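Local coordinates for protein NDP-rhamnosyltransferase (Saccharopolyspora spinosa, PDB 3TSA) that is a glycosyltransferase of the GT-B fold, built from two Rossmann-like domains, at residues Asn203-Trp211 against Arg273-Leu282; Arg220-Asn231 against Val251-His261. All blocks are in the same frame, centred on the assembly; numbering follows the deposited sequence.

Interaction 1 (Asn203-Trp211 against Arg273-Leu282); sequences NGSGAFPAW and RIAESVPLNL
Arg273 lays its guanidinium flat over the indole of Trp211, the two planes 22° apart, with CZ 3.8 Å from the centroid of the five-membered ring of Trp211. This cation-pi stack is reinforced by the chain itself: the straight start of the arginine carries CD over the indole, 3.4 Å from Trp211 CE2, and the bend at chi3 (-68°) then lays the guanidinium over the same face. Pro209 CG covers the opposite face, and a water takes a hydrogen bond from Glu276 N and a weak one from Trp211 NE1. Farther along, Val278 CG1 meets Pro209 CD at 3.7 Å, while the Pro279 ring sits against the backbone that bends round it, its CG 3.3 Å from Gly204 O. Gly206 CA packs on Pro279 CD at 3.7 Å. Two further waters link Ser277 O to Ser205 O, weakly, and to Ala207 N. At the far end Asn281 N donates to Asn203 OD1 (3.0 Å), arriving 34° out of the carbonyl plane; Asn203 ND2 is held in turn by Thr301 of helix 296-304. On its outer side 203-211 meets the second subunit, where Gly206 and Ala207 extend that chain's sheet in parallel and Phe208 packs edge-to-face with Trp113 of the second subunit. The contact thus changes character along its length: a cation-pi stack, then water and proline packing, then one hydrogen bond from a backbone N-H to a side-chain amide oxygen.

Interaction 2 (Arg220-Asn231 against Val251-His261); sequences RVCICMGRMVLN and VEAVIAVPPEH
Leu230 and His261 run antiparallel, one sliding over the other, with Leu230 CB poised over the centre of the imidazole, 3.6 Å from the ring centroid and 9° off its normal. This CH-pi contact sets the helix that starts after Gly226, its N-cap residue, against the loop following strand 251-256. Glu260 CG lies over the opposite face of the ring. Beside it Arg227 and Glu260 meet nearly perpendicular, yet their flat ends are almost coplanar, 17° apart. The grip is side-on and bidentate: Arg227 NE reaches Glu260 OE2 at 2.8 Å and Arg227 NH2 reaches Glu260 OE1 at 2.7 Å, the latter on the syn lone pair. Glu260 bends at chi2 (-80°), bringing its carboxylate to the arginine. Pro258 CG fits beneath the first helical turn, 3.3 Å from Arg227 N. Upstream, strands 220-224 and 251-256 run parallel, and Ala256 N to Ile223 O is their shortest bond, 2.7 Å. Arg220 and Glu252 extend alongside each other in the same direction, joined by a salt bridge (Arg220 NE to Glu252 OE2, 3.1 Å) whose hydrogen bond is weak and bent; Arg220 NH1 turns instead to Thr286 and Trp211 O. On the face bearing Ile223 and Ile255, helix 236-246 covers the strands, completing a right-handed beta-alpha-beta crossover. Backbone bonding therefore fixes the strand register, while two charge pairs, one two-pronged and nearly straight, the other a single bent bond, and a CH-pi contact fasten the ends.

Followed from the N terminus, the chain first lays down 203-211, beyond the N-terminal Rossmann-like sheet, and then enters strand 219-224 of the C-terminal one. Helices 227-233 and 236-246 lead to strand 251-256, where interaction 2 closes the inner loop. From strand 272-274 onward the chain meets 203-211 again and closes the outer loop, interaction 1, so one contact encloses the other. Strand 251-256 is common ground: its Ile255 bonds to Arg273 and Ala275, and Val254 packs against Trp211. Leu280 likewise touches Cys224. Together the contacts join the interdomain segment, which reaches the second subunit, to the edge of the C-terminal sheet.

Interaction 1 (Asn203-Trp211 against Arg273-Leu282)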
loop_
_atom_site.group_PDB
_atom_site.type_symbol
_atom_site.label_atom_id
_atom_site.label_comp_id
_atom_site.label_asym_id
_atom_site.label_seq_id
_atom_site.Cartn_x
_atom_site.Cartn_y
_atom_site.Cartn_z
ATOM N N ASN A 203 4.915 8.340 -4.230
ATOM C CA ASN A 203 4.779 9.667 -3.670
ATOM C C ASN A 203 3.452 9.824 -2.909
ATOM O O ASN A 203 2.860 10.927 -2.905
ATOM C CB ASN A 203 4.788 10.696 -4.802
ATOM C CG ASN A 203 5.717 10.338 -5.954
ATOM O OD1 ASN A 203 5.262 10.170 -7.098
ATOM N ND2 ASN A 203 7.011 10.297 -5.677
ATOM N N GLY A 204 2.950 8.738 -2.323
ATOM C CA GLY A 204 1.731 8.810 -1.518
ATOM C C GLY A 204 0.551 8.432 -2.405
ATOM O O GLY A 204 0.695 8.175 -3.601
ATOM N N SER A 205 -0.629 8.449 -1.791
ATOM C CA SER A 205 -1.864 8.207 -2.530
ATOM C C SER A 205 -2.525 9.495 -3.007
ATOM O O SER A 205 -2.139 10.582 -2.596
ATOM C CB SER A 205 -2.789 7.444 -1.638
ATOM O OG SER A 205 -3.237 8.323 -0.597
ATOM N N GLY A 206 -3.522 9.394 -3.886
ATOM C CA GLY A 206 -4.167 10.588 -4.392
ATOM C C GLY A 206 -4.807 10.306 -5.741
ATOM O O GLY A 206 -4.752 9.159 -6.237
ATOM N N ALA A 207 -5.311 11.365 -6.364
ATOM C CA ALA A 207 -6.196 11.270 -7.522
ATOM C C ALA A 207 -5.494 11.836 -8.741
ATOM O O ALA A 207 -4.879 12.929 -8.662
ATOM C CB ALA A 207 -7.497 12.040 -7.265
ATOM N N PHE A 208 -5.694 11.177 -9.867
ATOM C CA PHE A 208 -5.119 11.579 -11.156
ATOM C C PHE A 208 -5.846 12.826 -11.642
ATOM O O PHE A 208 -7.079 12.783 -11.863
ATOM C CB PHE A 208 -5.261 10.400 -12.139
ATOM C CG PHE A 208 -4.856 10.727 -13.573
ATOM C CD1 PHE A 208 -3.530 10.934 -13.904
ATOM C CD2 PHE A 208 -5.823 10.748 -14.574
ATOM C CE1 PHE A 208 -3.155 11.235 -15.247
ATOM C CE2 PHE A 208 -5.484 10.999 -15.927
ATOM C CZ PHE A 208 -4.130 11.286 -16.241
ATOM N N PRO A 209 -5.119 13.966 -11.796
ATOM C CA PRO A 209 -5.880 15.187 -12.086
ATOM C C PRO A 209 -6.162 15.285 -13.595
ATOM O O PRO A 209 -5.346 14.881 -14.412
ATOM C CB PRO A 209 -4.938 16.301 -11.587
ATOM C CG PRO A 209 -3.533 15.762 -11.901
ATOM C CD PRO A 209 -3.668 14.218 -11.631
ATOM N N ALA A 210 -7.301 15.840 -13.999
ATOM C CA ALA A 210 -7.532 15.924 -15.455
ATOM C C ALA A 210 -6.432 16.723 -16.199
ATOM O O ALA A 210 -6.060 16.406 -17.347
ATOM C CB ALA A 210 -8.932 16.496 -15.766
ATOM N N TRP A 211 -5.934 17.780 -15.557
ATOM C CA TRP A 211 -4.875 18.572 -16.151
ATOM C C TRP A 211 -3.541 17.827 -16.285
ATOM O O TRP A 211 -2.593 18.365 -16.887
ATOM C CB TRP A 211 -4.701 19.875 -15.381
ATOM C CG TRP A 211 -4.403 19.701 -13.939
ATOM C CD1 TRP A 211 -5.273 19.806 -12.909
ATOM C CD2 TRP A 211 -3.126 19.436 -13.351
ATOM N NE1 TRP A 211 -4.637 19.636 -11.704
ATOM C CE2 TRP A 211 -3.311 19.421 -11.945
ATOM C CE3 TRP A 211 -1.846 19.268 -13.865
ATOM C CZ2 TRP A 211 -2.266 19.168 -11.048
ATOM C CZ3 TRP A 211 -0.809 18.994 -12.966
ATOM C CH2 TRP A 211 -1.043 18.924 -11.586
ATOM N N ARG A 273 -0.592 26.997 -10.599
ATOM C CA ARG A 273 -1.650 26.158 -10.085
ATOM C C ARG A 273 -1.153 25.497 -8.809
ATOM O O ARG A 273 -0.018 25.050 -8.794
ATOM C CB ARG A 273 -1.929 25.074 -11.066
ATOM C CG ARG A 273 -2.840 23.963 -10.480
ATOM C CD ARG A 273 -2.970 22.804 -11.444
ATOM N NE ARG A 273 -3.725 23.247 -12.588
ATOM C CZ ARG A 273 -5.065 23.280 -12.636
ATOM N NH1 ARG A 273 -5.802 22.865 -11.603
ATOM N NH2 ARG A 273 -5.667 23.723 -13.739
ATOM N N ILE A 274 -1.973 25.489 -7.750
ATOM C CA ILE A 274 -1.684 24.763 -6.523
ATOM C C ILE A 274 -2.226 23.359 -6.669
ATOM O O ILE A 274 -3.437 23.181 -6.833
ATOM C CB ILE A 274 -2.236 25.473 -5.231
ATOM C CG1 ILE A 274 -1.738 26.962 -5.108
ATOM C CG2 ILE A 274 -1.862 24.617 -4.007
ATOM C CD1 ILE A 274 -2.377 27.852 -3.933
ATOM N N ALA A 275 -1.347 22.351 -6.694
ATOM C CA ALA A 275 -1.795 20.940 -6.858
ATOM C C ALA A 275 -2.400 20.447 -5.553
ATOM O O ALA A 275 -1.847 20.671 -4.459
ATOM C CB ALA A 275 -0.649 20.005 -7.331
ATOM N N GLU A 276 -3.536 19.779 -5.657
ATOM C CA GLU A 276 -4.307 19.392 -4.477
ATOM C C GLU A 276 -3.871 18.047 -3.891
ATOM O O GLU A 276 -4.578 17.063 -4.065
ATOM C CB GLU A 276 -5.804 19.345 -4.844
ATOM C CG GLU A 276 -6.511 20.685 -4.761
ATOM C CD GLU A 276 -6.631 21.171 -3.324
ATOM O OE1 GLU A 276 -6.026 22.234 -3.023
ATOM O OE2 GLU A 276 -7.245 20.468 -2.485
ATOM N N SER A 277 -2.708 17.995 -3.264
ATOM C CA SER A 277 -2.150 16.727 -2.661
ATOM C C SER A 277 -2.068 15.620 -3.733
ATOM O O SER A 277 -2.625 14.536 -3.592
ATOM C CB SER A 277 -2.972 16.244 -1.467
ATOM O OG SER A 277 -2.716 17.054 -0.352
ATOM N N VAL A 278 -1.415 15.915 -4.841
ATOM C CA VAL A 278 -1.459 15.006 -5.982
ATOM C C VAL A 278 -0.058 14.408 -6.118
ATOM O O VAL A 278 0.890 15.148 -6.349
ATOM C CB VAL A 278 -1.743 15.736 -7.347
ATOM C CG1 VAL A 278 -1.666 14.674 -8.528
ATOM C CG2 VAL A 278 -3.107 16.432 -7.352
ATOM N N PRO A 279 0.069 13.073 -6.008
ATOM C CA PRO A 279 1.352 12.362 -6.164
ATOM C C PRO A 279 2.055 12.793 -7.451
ATOM O O PRO A 279 1.464 12.731 -8.552
ATOM C CB PRO A 279 0.880 10.893 -6.315
ATOM C CG PRO A 279 -0.249 10.828 -5.323
ATOM C CD PRO A 279 -1.009 12.151 -5.598
ATOM N N LEU A 280 3.321 13.207 -7.298
ATOM C CA LEU A 280 4.089 13.710 -8.405
ATOM C C LEU A 280 4.026 12.859 -9.664
ATOM O O LEU A 280 3.911 13.347 -10.776
ATOM C CB LEU A 280 5.522 13.759 -7.887
ATOM C CG LEU A 280 6.267 14.971 -8.272
ATOM C CD1 LEU A 280 5.462 16.120 -7.720
ATOM C CD2 LEU A 280 7.688 14.793 -7.669
ATOM N N ASN A 281 4.137 11.556 -9.504
ATOM C CA ASN A 281 4.266 10.708 -10.636
ATOM C C ASN A 281 3.023 10.685 -11.506
ATOM O O ASN A 281 3.081 10.311 -12.666
ATOM C CB ASN A 281 4.647 9.290 -10.117
ATOM C CG ASN A 281 3.497 8.572 -9.523
ATOM O OD1 ASN A 281 3.317 8.537 -8.298
ATOM N ND2 ASN A 281 2.685 7.981 -10.382
ATOM N N LEU A 282 1.883 11.109 -10.967
ATOM C CA LEU A 282 0.649 11.134 -11.755
ATOM C C LEU A 282 0.676 12.184 -12.878
ATOM O O LEU A 282 -0.014 12.018 -13.899
ATOM C CB LEU A 282 -0.547 11.361 -10.818
ATOM C CG LEU A 282 -0.759 10.232 -9.796
ATOM C CD1 LEU A 282 -1.925 10.517 -8.840
ATOM C CD2 LEU A 282 -0.980 8.904 -10.604
HETATM O O HOH W 1 -4.308 13.026 -1.876
HETATM O O HOH W 2 -5.418 13.688 -4.702
HETATM O O HOH W 3 -4.871 19.768 -8.313
#

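Interaction 2 (Arg220-Asn231 against Val251-His261)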
loop_
_atom_site.group_PDB
_atom_site.type_symbol
_atom_site.label_atom_id
_atom_site.label_comp_id
_atom_site.label_asym_id
_atom_site.label_seq_id
_atom_site.Cartn_x
_atom_site.Cartn_y
_atom_site.Cartn_z
ATOM N N ARG A 220 5.708 23.803 -18.788
ATOM C CA ARG A 220 5.214 23.452 -17.467
ATOM C C ARG A 220 6.396 23.132 -16.539
ATOM O O ARG A 220 7.242 22.267 -16.845
ATOM C CB ARG A 220 4.269 22.248 -17.588
ATOM C CG ARG A 220 3.622 21.890 -16.288
ATOM C CD ARG A 220 2.407 20.905 -16.496
ATOM N NE ARG A 220 1.241 21.491 -17.129
ATOM C CZ ARG A 220 0.195 20.773 -17.528
ATOM N NH1 ARG A 220 0.216 19.469 -17.345
ATOM N NH2 ARG A 220 -0.835 21.324 -18.131
ATOM N N VAL A 221 6.492 23.841 -15.420
ATOM C CA VAL A 221 7.555 23.699 -14.453
ATOM C C VAL A 221 6.873 23.298 -13.158
ATOM O O VAL A 221 5.983 24.015 -12.669
ATOM C CB VAL A 221 8.224 25.088 -14.277
ATOM C CG1 VAL A 221 9.227 25.125 -13.054
ATOM C CG2 VAL A 221 8.957 25.455 -15.575
ATOM N N CYS A 222 7.275 22.163 -12.547
ATOM C CA CYS A 222 6.716 21.806 -11.251
ATOM C C CYS A 222 7.660 22.259 -10.113
ATOM O O CYS A 222 8.855 21.914 -10.153
ATOM C CB CYS A 222 6.476 20.292 -11.172
ATOM S SG CYS A 222 5.955 19.649 -9.548
ATOM N N ILE A 223 7.116 22.850 -9.058
ATOM C CA ILE A 223 7.857 23.211 -7.859
ATOM C C ILE A 223 7.318 22.303 -6.793
ATOM O O ILE A 223 6.112 22.333 -6.490
ATOM C CB ILE A 223 7.638 24.715 -7.468
ATOM C CG1 ILE A 223 8.180 25.607 -8.568
ATOM C CG2 ILE A 223 8.253 24.968 -6.068
ATOM C CD1 ILE A 223 7.636 27.085 -8.359
ATOM N N CYS A 224 8.208 21.441 -6.260
ATOM C CA CYS A 224 7.796 20.400 -5.329
ATOM C C CYS A 224 8.799 20.364 -4.170
ATOM O O CYS A 224 10.042 20.118 -4.377
ATOM C CB CYS A 224 7.750 19.091 -6.067
ATOM S SG CYS A 224 7.105 17.795 -4.919
ATOM N N MET A 225 8.289 20.768 -3.005
ATOM C CA MET A 225 9.050 20.824 -1.740
ATOM C C MET A 225 8.196 20.147 -0.648
ATOM O O MET A 225 6.987 20.419 -0.570
ATOM C CB MET A 225 9.422 22.275 -1.384
ATOM C CG MET A 225 10.470 22.720 -2.350
ATOM S SD MET A 225 10.825 24.424 -2.134
ATOM C CE MET A 225 11.677 24.774 -3.694
ATOM N N GLY A 226 8.799 19.231 0.116
ATOM C CA GLY A 226 8.061 18.495 1.170
ATOM C C GLY A 226 7.916 19.191 2.530
ATOM O O GLY A 226 8.456 20.279 2.773
ATOM N N ARG A 227 7.128 18.575 3.395
ATOM C CA ARG A 227 6.911 19.061 4.707
ATOM C C ARG A 227 8.211 19.211 5.475
ATOM O O ARG A 227 8.436 20.235 6.152
ATOM C CB ARG A 227 6.007 18.029 5.369
ATOM C CG ARG A 227 5.593 18.325 6.771
ATOM C CD ARG A 227 4.502 17.356 7.158
ATOM N NE ARG A 227 3.219 17.900 6.668
ATOM C CZ ARG A 227 2.226 17.182 6.142
ATOM N NH1 ARG A 227 2.362 15.880 6.020
ATOM N NH2 ARG A 227 1.097 17.789 5.721
ATOM N N MET A 228 9.059 18.183 5.458
ATOM C CA MET A 228 10.223 18.289 6.396
ATOM C C MET A 228 11.106 19.456 5.991
ATOM O O MET A 228 11.549 20.174 6.862
ATOM C CB MET A 228 11.099 17.022 6.510
ATOM C CG MET A 228 10.534 15.789 7.176
ATOM S SD MET A 228 10.048 15.818 8.912
ATOM C CE MET A 228 11.623 16.292 9.709
ATOM N N VAL A 229 11.375 19.574 4.703
ATOM C CA VAL A 229 12.206 20.660 4.188
ATOM C C VAL A 229 11.604 22.027 4.538
ATOM O O VAL A 229 12.287 22.793 5.142
ATOM C CB VAL A 229 12.486 20.535 2.682
ATOM C CG1 VAL A 229 13.330 21.757 2.198
ATOM C CG2 VAL A 229 13.296 19.238 2.410
ATOM N N LEU A 230 10.333 22.273 4.237
ATOM C CA LEU A 230 9.701 23.588 4.508
ATOM C C LEU A 230 9.504 23.888 5.975
ATOM O O LEU A 230 9.548 25.058 6.380
ATOM C CB LEU A 230 8.379 23.781 3.716
ATOM C CG LEU A 230 8.524 23.697 2.193
ATOM C CD1 LEU A 230 7.113 23.693 1.580
ATOM C CD2 LEU A 230 9.384 24.927 1.748
ATOM N N ASN A 231 9.242 22.836 6.773
ATOM C CA ASN A 231 9.286 22.977 8.238
ATOM C C ASN A 231 10.629 23.521 8.683
ATOM O O ASN A 231 10.726 24.310 9.618
ATOM C CB ASN A 231 8.956 21.652 8.954
ATOM C CG ASN A 231 7.453 21.368 8.938
ATOM O OD1 ASN A 231 6.688 22.209 8.485
ATOM N ND2 ASN A 231 7.033 20.175 9.421
ATOM N N VAL A 251 6.011 30.284 -18.943
ATOM C CA VAL A 251 5.957 29.236 -17.909
ATOM C C VAL A 251 4.601 29.111 -17.257
ATOM O O VAL A 251 3.908 30.140 -17.001
ATOM C CB VAL A 251 7.084 29.442 -16.778
ATOM C CG1 VAL A 251 6.775 28.570 -15.516
ATOM C CG2 VAL A 251 8.464 29.206 -17.339
ATOM N N GLU A 252 4.168 27.865 -17.054
ATOM C CA GLU A 252 3.079 27.546 -16.177
ATOM C C GLU A 252 3.700 26.808 -14.984
ATOM O O GLU A 252 4.255 25.786 -15.182
ATOM C CB GLU A 252 2.160 26.542 -16.905
ATOM C CG GLU A 252 1.008 26.183 -16.055
ATOM C CD GLU A 252 0.011 25.338 -16.824
ATOM O OE1 GLU A 252 -0.577 25.894 -17.827
ATOM O OE2 GLU A 252 -0.162 24.155 -16.421
ATOM N N ALA A 253 3.517 27.315 -13.777
ATOM C CA ALA A 253 4.095 26.719 -12.533
ATOM C C ALA A 253 3.102 25.780 -11.879
ATOM O O ALA A 253 1.964 26.177 -11.644
ATOM C CB ALA A 253 4.498 27.851 -11.559
ATOM N N VAL A 254 3.427 24.493 -11.682
ATOM C CA VAL A 254 2.512 23.610 -10.935
ATOM C C VAL A 254 3.130 23.472 -9.568
ATOM O O VAL A 254 4.257 22.998 -9.464
ATOM C CB VAL A 254 2.318 22.179 -11.597
ATOM C CG1 VAL A 254 1.532 21.220 -10.684
ATOM C CG2 VAL A 254 1.632 22.291 -12.962
ATOM N N ILE A 255 2.420 23.911 -8.528
ATOM C CA ILE A 255 3.064 24.016 -7.189
ATOM C C ILE A 255 2.539 22.902 -6.311
ATOM O O ILE A 255 1.314 22.789 -6.041
ATOM C CB ILE A 255 2.820 25.395 -6.519
ATOM C CG1 ILE A 255 3.469 26.510 -7.312
ATOM C CG2 ILE A 255 3.501 25.453 -5.177
ATOM C CD1 ILE A 255 2.789 27.871 -7.109
ATOM N N ALA A 256 3.473 22.027 -5.901
ATOM C CA ALA A 256 3.157 20.821 -5.121
ATOM C C ALA A 256 3.813 20.935 -3.726
ATOM O O ALA A 256 5.017 20.639 -3.586
ATOM C CB ALA A 256 3.627 19.536 -5.870
ATOM N N VAL A 257 3.079 21.435 -2.723
ATOM C CA VAL A 257 3.604 21.567 -1.352
ATOM C C VAL A 257 2.531 21.026 -0.422
ATOM O O VAL A 257 1.393 20.908 -0.880
ATOM C CB VAL A 257 4.010 23.009 -0.974
ATOM C CG1 VAL A 257 5.053 23.526 -1.988
ATOM C CG2 VAL A 257 2.790 23.920 -0.831
ATOM N N PRO A 258 2.874 20.686 0.841
ATOM C CA PRO A 258 1.915 20.098 1.788
ATOM C C PRO A 258 0.810 21.068 2.093
ATOM O O PRO A 258 1.049 22.285 2.055
ATOM C CB PRO A 258 2.763 19.936 3.060
ATOM C CG PRO A 258 4.136 19.687 2.496
ATOM C CD PRO A 258 4.224 20.727 1.439
ATOM N N PRO A 259 -0.375 20.565 2.466
ATOM C CA PRO A 259 -1.523 21.419 2.732
ATOM C C PRO A 259 -1.220 22.615 3.661
ATOM O O PRO A 259 -1.595 23.769 3.332
ATOM C CB PRO A 259 -2.522 20.468 3.427
ATOM C CG PRO A 259 -2.152 19.107 3.004
ATOM C CD PRO A 259 -0.643 19.135 2.744
ATOM N N GLU A 260 -0.536 22.375 4.781
ATOM C CA GLU A 260 -0.272 23.514 5.726
ATOM C C GLU A 260 0.697 24.588 5.203
ATOM O O GLU A 260 0.745 25.700 5.730
ATOM C CB GLU A 260 0.147 23.030 7.109
ATOM C CG GLU A 260 1.577 22.523 7.187
ATOM C CD GLU A 260 1.756 21.085 6.674
ATOM O OE1 GLU A 260 0.801 20.409 6.160
ATOM O OE2 GLU A 260 2.911 20.640 6.787
ATOM N N HIS A 261 1.441 24.276 4.142
ATOM C CA HIS A 261 2.325 25.270 3.530
ATOM C C HIS A 261 1.704 26.050 2.362
ATOM O O HIS A 261 2.363 26.907 1.777
ATOM C CB HIS A 261 3.669 24.626 3.120
ATOM C CG HIS A 261 4.425 24.019 4.267
ATOM N ND1 HIS A 261 5.056 24.778 5.228
ATOM C CD2 HIS A 261 4.706 22.723 4.567
ATOM C CE1 HIS A 261 5.632 23.975 6.112
ATOM N NE2 HIS A 261 5.448 22.727 5.729
#